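Local coordinates for protein mannan endo-1,6-alpha-mannosidase (Chaetomium thermophilum, PDB 6RY0) that probably cleaves or transfers alpha-1,6-mannosidic linkages as a family 76 glycoside hydrolase, anchoring GPI-linked glycoproteins in the fungal cell wall, at residues D46-Y51 with G80-T85; G72-W77 with S387-A392; D319-K324 with C369-K374. All coordinates share one frame; numbering follows the deposited sequence.

How the interactions relate
Three buried contacts illustrate how a mainly helical glycosidase ties helices and loops together, with interaction 2 as the hub. Its Asp73 holds a calcium ion together with His385, and its centre lies about 9 Å from that of interaction 1 and about 11 Å from that of interaction 3. Interactions 1 and 2 share helix 76-93, and the Phe50 ring packs on the backbone of Ser387, Gly388 and Ala389. Interaction 3 is nested in the loop that interaction 2 closes; Trp77 NE1 to Asp319 OD1, 2.9 Å, probably ties the two by a hydrogen bond. Interactions 1 and 3 do not touch, their nearest atoms being about 6 Å apart.

Interaction 1: D46-Y51 with G80-T85; sequences DMMLFY and GAMMGT
Met82 is the bump in this contact, and Met47, Met48 and Tyr51 form the hollow that receives it. The case shows how two segments whose closest CA atoms, those of Met47 and Met82, are 9.0 Å apart can be joined largely by methionine side chains, with one tyrosine. Met82 leaves helix 76-93 with CG anti to its backbone N (chi1 180°) and stays extended to the end, which carries its methyl to the type I turn from Met48 to Tyr51. There CE lies 3.6 Å from Tyr51 CB and equally close to Met48 CE, whose own chain, bent at chi2 and chi3, crosses Met82 at about a right angle. Met47 lies against the shaft: in the conformer described, its CE reaches Met82 CG at 3.9 Å. The turn brings the tyrosine round to close the hollow, and Met82 SD makes a Met-aromatic contact, 4.7 Å from the centroid of the Tyr51 ring and 42° off the normal, an oblique approach. Farther along the ring, Met83 CE comes to 4.3 Å from Tyr51 CE1, a looser touch. With Met82 cut back to an alanine, a gap would probably open between Met47, Met48 and Tyr51, leaving their methyls and ring without the chain they now surround.

Other parts of the fold continue the packing: Met48 and Met83 both touch Ile102 of helix 99-108, and Tyr51 OH is hydrogen-bonded to Gly61 N. No hydrogen bond crosses between 46-51 and 80-85, so the join between 46-51 and helix 76-93 depends on shape, dispersion and the polarisable sulfur near an aromatic ring.

Interaction 2: G72-W77 with S387-A392; sequences GDYYWW and SGAGEA. With CA (calcium ion), chain C.
A hydrogen-bonded N-terminal capping contact, made by Tyr74 and Asp73 with residues 387-390, joins the loop leading into helix 76-93 to the N-terminus of helix 389-401, beside the calcium site of this family 76 enzyme. Gly388 is at the N-cap position and, being glycine, has no side chain to cap the helix; the Tyr74 hydroxyl accepts from the amide of Ala389 instead. Ala389 N donates to Tyr74 OH at 2.9 Å in a nearly straight bond (168°), while the bond from Gly388 N is bent and weak. Ser387 OG, at the edge of the ring and near its plane, shares a hydrogen bond of 2.7 Å with Tyr74 OH. These bonds gather about one buried phenol oxygen and fix the position of the ring's end. Ala389 CB packs obliquely against the ring, 3.4 Å from Tyr74 CZ, and Asp73 CB lies over the ring centre.

Asp73 divides its carboxylate between two tasks. OD1 binds the calcium ion at 2.3 Å, alongside four waters and His385 O, which ties both loops to the metal. Its other oxygen, OD2, accepts from Ser387 N at 2.9 Å, met from above the carboxylate plane.

Interaction 3: D319-K324 with C369-K374; sequences DMLTFK and CGFYWK
Cation-pi and CH-pi contacts carry most of this junction between residues 319-324, which lead into helix 323-337, and the loop 369-374, with the Phe371 ring filling the space between Leu321 and Lys324. Leu321 CD2 sits over the centre of one face, 3.6 Å from the ring centroid, and Lys324 NZ stands over the opposite face at 3.6 Å and 13° off the normal. A chi1 of -177° swings the phenyl ring away from the backbone N of Phe371 and in between these two partners. Lys324 serves a second aromatic group as well: its CD lies over the six-membered ring of Trp373, 3.5 Å from the centroid, and its NZ is over the five-membered ring at a longer 4.5 Å. A bend at chi3 (56°) turns the lysine from the indole toward the phenyl ring.

Hydrogen bonds fix the polar end. Lys324 NZ donates to Phe371 O at 2.8 Å, nearly along the C=O axis, and to a water that also accepts from Lys374 N. Its strongest partner is Glu310, in a salt bridge. Within the loop, Trp373 NE1 donates to Gly370 O at 3.2 Å; the oxygen lies in the indole plane, a bond that helps to set the rotation of the ring under the lysine.

Farther out, the disulfide between Cys369 and Cys360 anchors the beginning of the loop, and Trp373 packs on helix 342-358. A buried ammonium group is thus met by a carboxylate, a carbonyl, a water and two aromatic faces, which would be expected to favour its charged form.

Interaction 1: D46-Y51 with G80-T85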
# COMPACT_ATOMS: atom_id res chain seq x y z
N ASP A 46 -6.33 18.92 3.87
CA ASP A 46 -6.49 18.50 5.25
C ASP A 46 -5.53 17.39 5.63
O ASP A 46 -5.02 17.39 6.74
CB ASP A 46 -7.92 18.08 5.54
CG ASP A 46 -8.83 19.24 5.88
OD1 ASP A 46 -8.33 20.39 5.92
OD2 ASP A 46 -10.05 19.00 6.12
N MET A 47 -5.22 16.46 4.73
CA MET A 47 -4.25 15.43 5.04
C MET A 47 -2.85 16.06 5.20
O MET A 47 -2.09 15.68 6.08
CB MET A 47 -4.27 14.36 3.94
CG MET A 47 -3.22 13.27 4.04
SD MET A 47 -3.39 12.29 5.51
CE MET A 47 -1.75 11.66 5.75
N MET A 48 -2.52 17.02 4.36
CA MET A 48 -1.20 17.62 4.39
C MET A 48 -0.98 18.39 5.68
O MET A 48 0.16 18.53 6.10
CB MET A 48 -0.97 18.50 3.16
CG MET A 48 0.45 19.01 2.92
SD MET A 48 1.60 17.63 2.68
CE MET A 48 1.51 16.79 1.15
N LEU A 49 -2.04 18.87 6.34
CA LEU A 49 -1.88 19.56 7.62
C LEU A 49 -1.20 18.67 8.67
O LEU A 49 -0.58 19.17 9.60
CB LEU A 49 -3.21 20.05 8.17
CG LEU A 49 -3.89 21.15 7.36
CD1 LEU A 49 -5.28 21.41 7.98
CD2 LEU A 49 -3.08 22.43 7.34
N PHE A 50 -1.36 17.34 8.56
CA PHE A 50 -0.71 16.45 9.52
C PHE A 50 0.81 16.39 9.34
O PHE A 50 1.52 16.00 10.26
CB PHE A 50 -1.27 15.04 9.39
CG PHE A 50 -2.70 14.91 9.84
CD1 PHE A 50 -3.02 14.70 11.16
CD2 PHE A 50 -3.72 14.94 8.92
CE1 PHE A 50 -4.34 14.58 11.57
CE2 PHE A 50 -5.04 14.84 9.33
CZ PHE A 50 -5.35 14.66 10.66
N TYR A 51 1.26 16.67 8.14
CA TYR A 51 2.63 16.45 7.71
C TYR A 51 3.46 17.71 7.92
O TYR A 51 3.10 18.77 7.45
CB TYR A 51 2.64 16.07 6.24
CG TYR A 51 4.01 15.89 5.67
CD1 TYR A 51 4.78 14.77 5.97
CD2 TYR A 51 4.55 16.81 4.78
CE1 TYR A 51 6.05 14.60 5.43
CE2 TYR A 51 5.81 16.65 4.23
CZ TYR A 51 6.56 15.54 4.57
OH TYR A 51 7.80 15.32 4.05
N GLY A 80 5.65 6.46 4.01
CA GLY A 80 5.73 5.91 2.68
C GLY A 80 4.36 5.72 2.05
O GLY A 80 4.15 5.99 0.85
N ALA A 81 3.40 5.27 2.84
CA ALA A 81 2.03 5.15 2.38
C ALA A 81 1.47 6.51 2.00
O ALA A 81 0.77 6.64 0.96
CB ALA A 81 1.16 4.51 3.48
N MET A 82 1.73 7.53 2.80
CA MET A 82 1.29 8.88 2.46
C MET A 82 1.90 9.33 1.13
O MET A 82 1.20 9.89 0.28
CB MET A 82 1.67 9.85 3.57
CG MET A 82 1.24 11.27 3.26
SD MET A 82 1.95 12.45 4.41
CE MET A 82 1.65 13.97 3.45
N MET A 83 3.20 9.11 0.94
CA MET A 83 3.82 9.54 -0.30
C MET A 83 3.10 8.93 -1.48
O MET A 83 2.77 9.59 -2.46
CB MET A 83 5.31 9.18 -0.33
CG MET A 83 6.17 9.81 0.77
SD MET A 83 6.24 11.60 0.87
CE MET A 83 5.06 11.91 2.20
N GLY A 84 2.86 7.62 -1.43
CA GLY A 84 2.19 6.96 -2.53
C GLY A 84 0.78 7.48 -2.75
O GLY A 84 0.32 7.63 -3.88
N THR A 85 0.07 7.78 -1.67
CA THR A 85 -1.27 8.35 -1.78
C THR A 85 -1.25 9.64 -2.60
O THR A 85 -2.14 9.87 -3.42
CB THR A 85 -1.87 8.61 -0.39
OG1 THR A 85 -1.92 7.38 0.34
CG2 THR A 85 -3.29 9.12 -0.49

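Interaction 2: G72-W77 with S387-A392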
# COMPACT_ATOMS: atom_id res chain seq x y z
N GLY A 72 4.85 11.47 18.15
CA GLY A 72 3.63 11.44 17.38
C GLY A 72 3.15 10.02 17.21
O GLY A 72 3.75 9.08 17.72
N ASP A 73 2.05 9.85 16.50
CA ASP A 73 1.30 8.59 16.50
C ASP A 73 1.77 7.57 15.48
O ASP A 73 1.31 6.42 15.53
CB ASP A 73 -0.15 8.90 16.16
CG ASP A 73 -0.82 9.82 17.16
OD1 ASP A 73 -0.79 9.46 18.34
OD2 ASP A 73 -1.37 10.86 16.76
N TYR A 74 2.62 7.95 14.53
CA TYR A 74 2.77 7.20 13.29
C TYR A 74 4.14 6.65 13.09
O TYR A 74 5.14 7.29 13.44
CB TYR A 74 2.39 8.13 12.10
CG TYR A 74 1.05 8.79 12.32
CD1 TYR A 74 -0.14 8.08 12.29
CD2 TYR A 74 0.98 10.15 12.64
CE1 TYR A 74 -1.35 8.69 12.57
CE2 TYR A 74 -0.22 10.77 12.93
CZ TYR A 74 -1.38 10.03 12.91
OH TYR A 74 -2.62 10.58 13.19
N TYR A 75 4.21 5.47 12.51
CA TYR A 75 5.47 4.82 12.17
C TYR A 75 5.96 5.19 10.76
O TYR A 75 5.16 5.61 9.91
CB TYR A 75 5.32 3.30 12.34
CG TYR A 75 5.19 2.89 13.77
CD1 TYR A 75 6.31 2.71 14.56
CD2 TYR A 75 3.94 2.71 14.36
CE1 TYR A 75 6.19 2.32 15.90
CE2 TYR A 75 3.83 2.31 15.68
CZ TYR A 75 4.95 2.11 16.44
OH TYR A 75 4.85 1.73 17.76
N TRP A 76 7.24 4.97 10.52
CA TRP A 76 7.93 5.31 9.27
C TRP A 76 7.20 4.82 8.03
O TRP A 76 7.07 5.57 7.05
CB TRP A 76 9.32 4.68 9.36
CG TRP A 76 10.21 4.82 8.18
CD1 TRP A 76 10.88 5.95 7.77
CD2 TRP A 76 10.62 3.78 7.29
NE1 TRP A 76 11.66 5.67 6.66
CE2 TRP A 76 11.54 4.34 6.38
CE3 TRP A 76 10.34 2.42 7.20
CZ2 TRP A 76 12.14 3.60 5.39
CZ3 TRP A 76 10.94 1.68 6.19
CH2 TRP A 76 11.85 2.28 5.31
N TRP A 77 6.71 3.58 8.02
CA TRP A 77 6.10 3.08 6.81
C TRP A 77 4.88 3.88 6.41
O TRP A 77 4.55 3.94 5.22
CB TRP A 77 5.70 1.60 7.00
CG TRP A 77 4.46 1.43 7.74
CD1 TRP A 77 4.27 1.48 9.10
CD2 TRP A 77 3.15 1.29 7.15
NE1 TRP A 77 2.92 1.39 9.38
CE2 TRP A 77 2.22 1.24 8.20
CE3 TRP A 77 2.69 1.20 5.83
CZ2 TRP A 77 0.85 1.06 7.98
CZ3 TRP A 77 1.35 1.01 5.62
CH2 TRP A 77 0.45 0.94 6.68
N SER A 387 -4.18 11.42 16.07
CA SER A 387 -4.66 12.69 15.57
C SER A 387 -5.57 12.59 14.36
O SER A 387 -6.22 13.57 14.04
CB SER A 387 -3.50 13.62 15.26
OG SER A 387 -2.69 13.02 14.26
N GLY A 388 -5.60 11.42 13.70
CA GLY A 388 -6.50 11.19 12.59
C GLY A 388 -5.91 11.21 11.20
O GLY A 388 -6.66 11.31 10.22
N ALA A 389 -4.59 11.09 11.07
CA ALA A 389 -3.98 11.15 9.75
C ALA A 389 -4.35 9.96 8.88
O ALA A 389 -4.50 10.13 7.67
CB ALA A 389 -2.45 11.23 9.87
N GLY A 390 -4.49 8.78 9.45
CA GLY A 390 -4.82 7.63 8.63
C GLY A 390 -6.22 7.70 8.07
O GLY A 390 -6.46 7.33 6.91
N GLU A 391 -7.16 8.20 8.88
CA GLU A 391 -8.52 8.41 8.43
C GLU A 391 -8.56 9.41 7.28
O GLU A 391 -9.25 9.21 6.28
CB GLU A 391 -9.39 8.91 9.60
CG GLU A 391 -9.56 7.92 10.76
CD GLU A 391 -8.51 7.99 11.85
OE1 GLU A 391 -7.33 8.33 11.57
OE2 GLU A 391 -8.89 7.65 12.99
N ALA A 392 -7.82 10.50 7.44
CA ALA A 392 -7.73 11.52 6.40
C ALA A 392 -7.13 10.95 5.13
O ALA A 392 -7.59 11.23 4.01
CB ALA A 392 -6.93 12.70 6.91
CA CA C . -1.33 8.41 20.26
O HOH W 1 0.82 7.42 20.06
O HOH W 2 0.33 10.20 20.71
O HOH W 3 -2.38 10.36 20.70
O HOH W 4 -1.14 6.41 19.72

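Interaction 3: D319-K324 with C369-K374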
# COMPACT_ATOMS: atom_id res chain seq x y z
N ASP A 319 -1.95 1.79 12.24
CA ASP A 319 -1.71 1.15 10.97
C ASP A 319 -3.06 0.75 10.31
O ASP A 319 -3.30 0.97 9.12
CB ASP A 319 -0.88 -0.13 11.12
CG ASP A 319 0.57 0.09 11.49
OD1 ASP A 319 1.08 1.22 11.60
OD2 ASP A 319 1.22 -0.96 11.57
N MET A 320 -3.95 0.15 11.09
CA MET A 320 -5.20 -0.38 10.57
C MET A 320 -6.13 0.70 10.00
O MET A 320 -6.91 0.43 9.09
CB MET A 320 -5.95 -1.17 11.66
CG MET A 320 -5.20 -2.39 12.13
SD MET A 320 -5.97 -3.09 13.60
CE MET A 320 -4.63 -4.16 14.14
N LEU A 321 -6.02 1.92 10.51
CA LEU A 321 -6.84 3.03 10.03
C LEU A 321 -6.54 3.42 8.59
O LEU A 321 -7.34 4.11 7.95
CB LEU A 321 -6.67 4.21 10.99
CG LEU A 321 -7.10 3.95 12.43
CD1 LEU A 321 -6.58 5.03 13.34
CD2 LEU A 321 -8.61 3.82 12.56
N THR A 322 -5.39 2.99 8.08
CA THR A 322 -4.98 3.30 6.71
C THR A 322 -5.44 2.27 5.69
O THR A 322 -5.39 2.53 4.49
CB THR A 322 -3.46 3.42 6.58
OG1 THR A 322 -2.85 2.14 6.68
CG2 THR A 322 -2.88 4.36 7.61
N PHE A 323 -5.85 1.09 6.13
CA PHE A 323 -5.96 -0.02 5.17
C PHE A 323 -7.04 0.23 4.13
O PHE A 323 -6.85 -0.08 2.95
CB PHE A 323 -6.19 -1.36 5.86
CG PHE A 323 -5.10 -1.85 6.77
CD1 PHE A 323 -3.80 -1.30 6.76
CD2 PHE A 323 -5.35 -2.89 7.66
CE1 PHE A 323 -2.81 -1.79 7.61
CE2 PHE A 323 -4.37 -3.38 8.48
CZ PHE A 323 -3.10 -2.82 8.47
N LYS A 324 -8.19 0.75 4.56
CA LYS A 324 -9.30 0.89 3.62
C LYS A 324 -8.96 1.88 2.50
O LYS A 324 -9.50 1.77 1.39
CB LYS A 324 -10.62 1.19 4.34
CG LYS A 324 -10.60 2.45 5.19
CD LYS A 324 -11.94 2.70 5.89
CE LYS A 324 -12.39 1.55 6.75
NZ LYS A 324 -13.51 1.93 7.67
N CYS A 369 -12.61 14.15 9.07
CA CYS A 369 -12.93 12.77 8.71
C CYS A 369 -12.59 11.79 9.82
O CYS A 369 -11.49 11.77 10.36
CB CYS A 369 -12.17 12.36 7.45
SG CYS A 369 -12.65 13.22 5.92
N GLY A 370 -13.56 10.90 10.07
CA GLY A 370 -13.33 9.73 10.90
C GLY A 370 -13.21 8.47 10.06
O GLY A 370 -13.03 8.51 8.84
N PHE A 371 -13.28 7.35 10.77
CA PHE A 371 -12.98 6.03 10.24
C PHE A 371 -14.20 5.17 10.01
O PHE A 371 -14.15 4.23 9.20
CB PHE A 371 -12.10 5.29 11.25
CG PHE A 371 -11.64 3.93 10.78
CD1 PHE A 371 -10.78 3.80 9.70
CD2 PHE A 371 -12.06 2.78 11.44
CE1 PHE A 371 -10.33 2.57 9.30
CE2 PHE A 371 -11.60 1.54 11.03
CZ PHE A 371 -10.75 1.44 9.95
N TYR A 372 -15.27 5.41 10.75
CA TYR A 372 -16.37 4.44 10.86
C TYR A 372 -17.41 4.74 9.80
O TYR A 372 -18.55 5.17 10.07
CB TYR A 372 -16.92 4.45 12.31
CG TYR A 372 -15.85 4.01 13.31
CD1 TYR A 372 -14.94 4.91 13.81
CD2 TYR A 372 -15.72 2.69 13.70
CE1 TYR A 372 -13.93 4.54 14.67
CE2 TYR A 372 -14.72 2.29 14.56
CZ TYR A 372 -13.82 3.21 15.04
OH TYR A 372 -12.83 2.80 15.89
N TRP A 373 -17.01 4.52 8.55
CA TRP A 373 -17.82 4.92 7.42
C TRP A 373 -19.16 4.18 7.38
O TRP A 373 -20.21 4.79 7.19
CB TRP A 373 -17.07 4.72 6.10
CG TRP A 373 -15.73 5.38 6.01
CD1 TRP A 373 -15.15 6.26 6.88
CD2 TRP A 373 -14.78 5.17 4.96
NE1 TRP A 373 -13.89 6.61 6.43
CE2 TRP A 373 -13.64 5.95 5.26
CE3 TRP A 373 -14.80 4.42 3.79
CZ2 TRP A 373 -12.52 5.99 4.42
CZ3 TRP A 373 -13.68 4.45 2.96
CH2 TRP A 373 -12.56 5.25 3.29
N LYS A 374 -19.11 2.87 7.57
CA LYS A 374 -20.33 2.09 7.53
C LYS A 374 -21.36 2.59 8.55
O LYS A 374 -22.55 2.60 8.26
CB LYS A 374 -20.02 0.62 7.74
CG LYS A 374 -21.28 -0.30 7.78
CD LYS A 374 -22.14 -0.31 6.48
CE LYS A 374 -23.37 -1.22 6.60
NZ LYS A 374 -24.53 -0.72 7.37
O HOH W 5 -16.47 1.69 7.28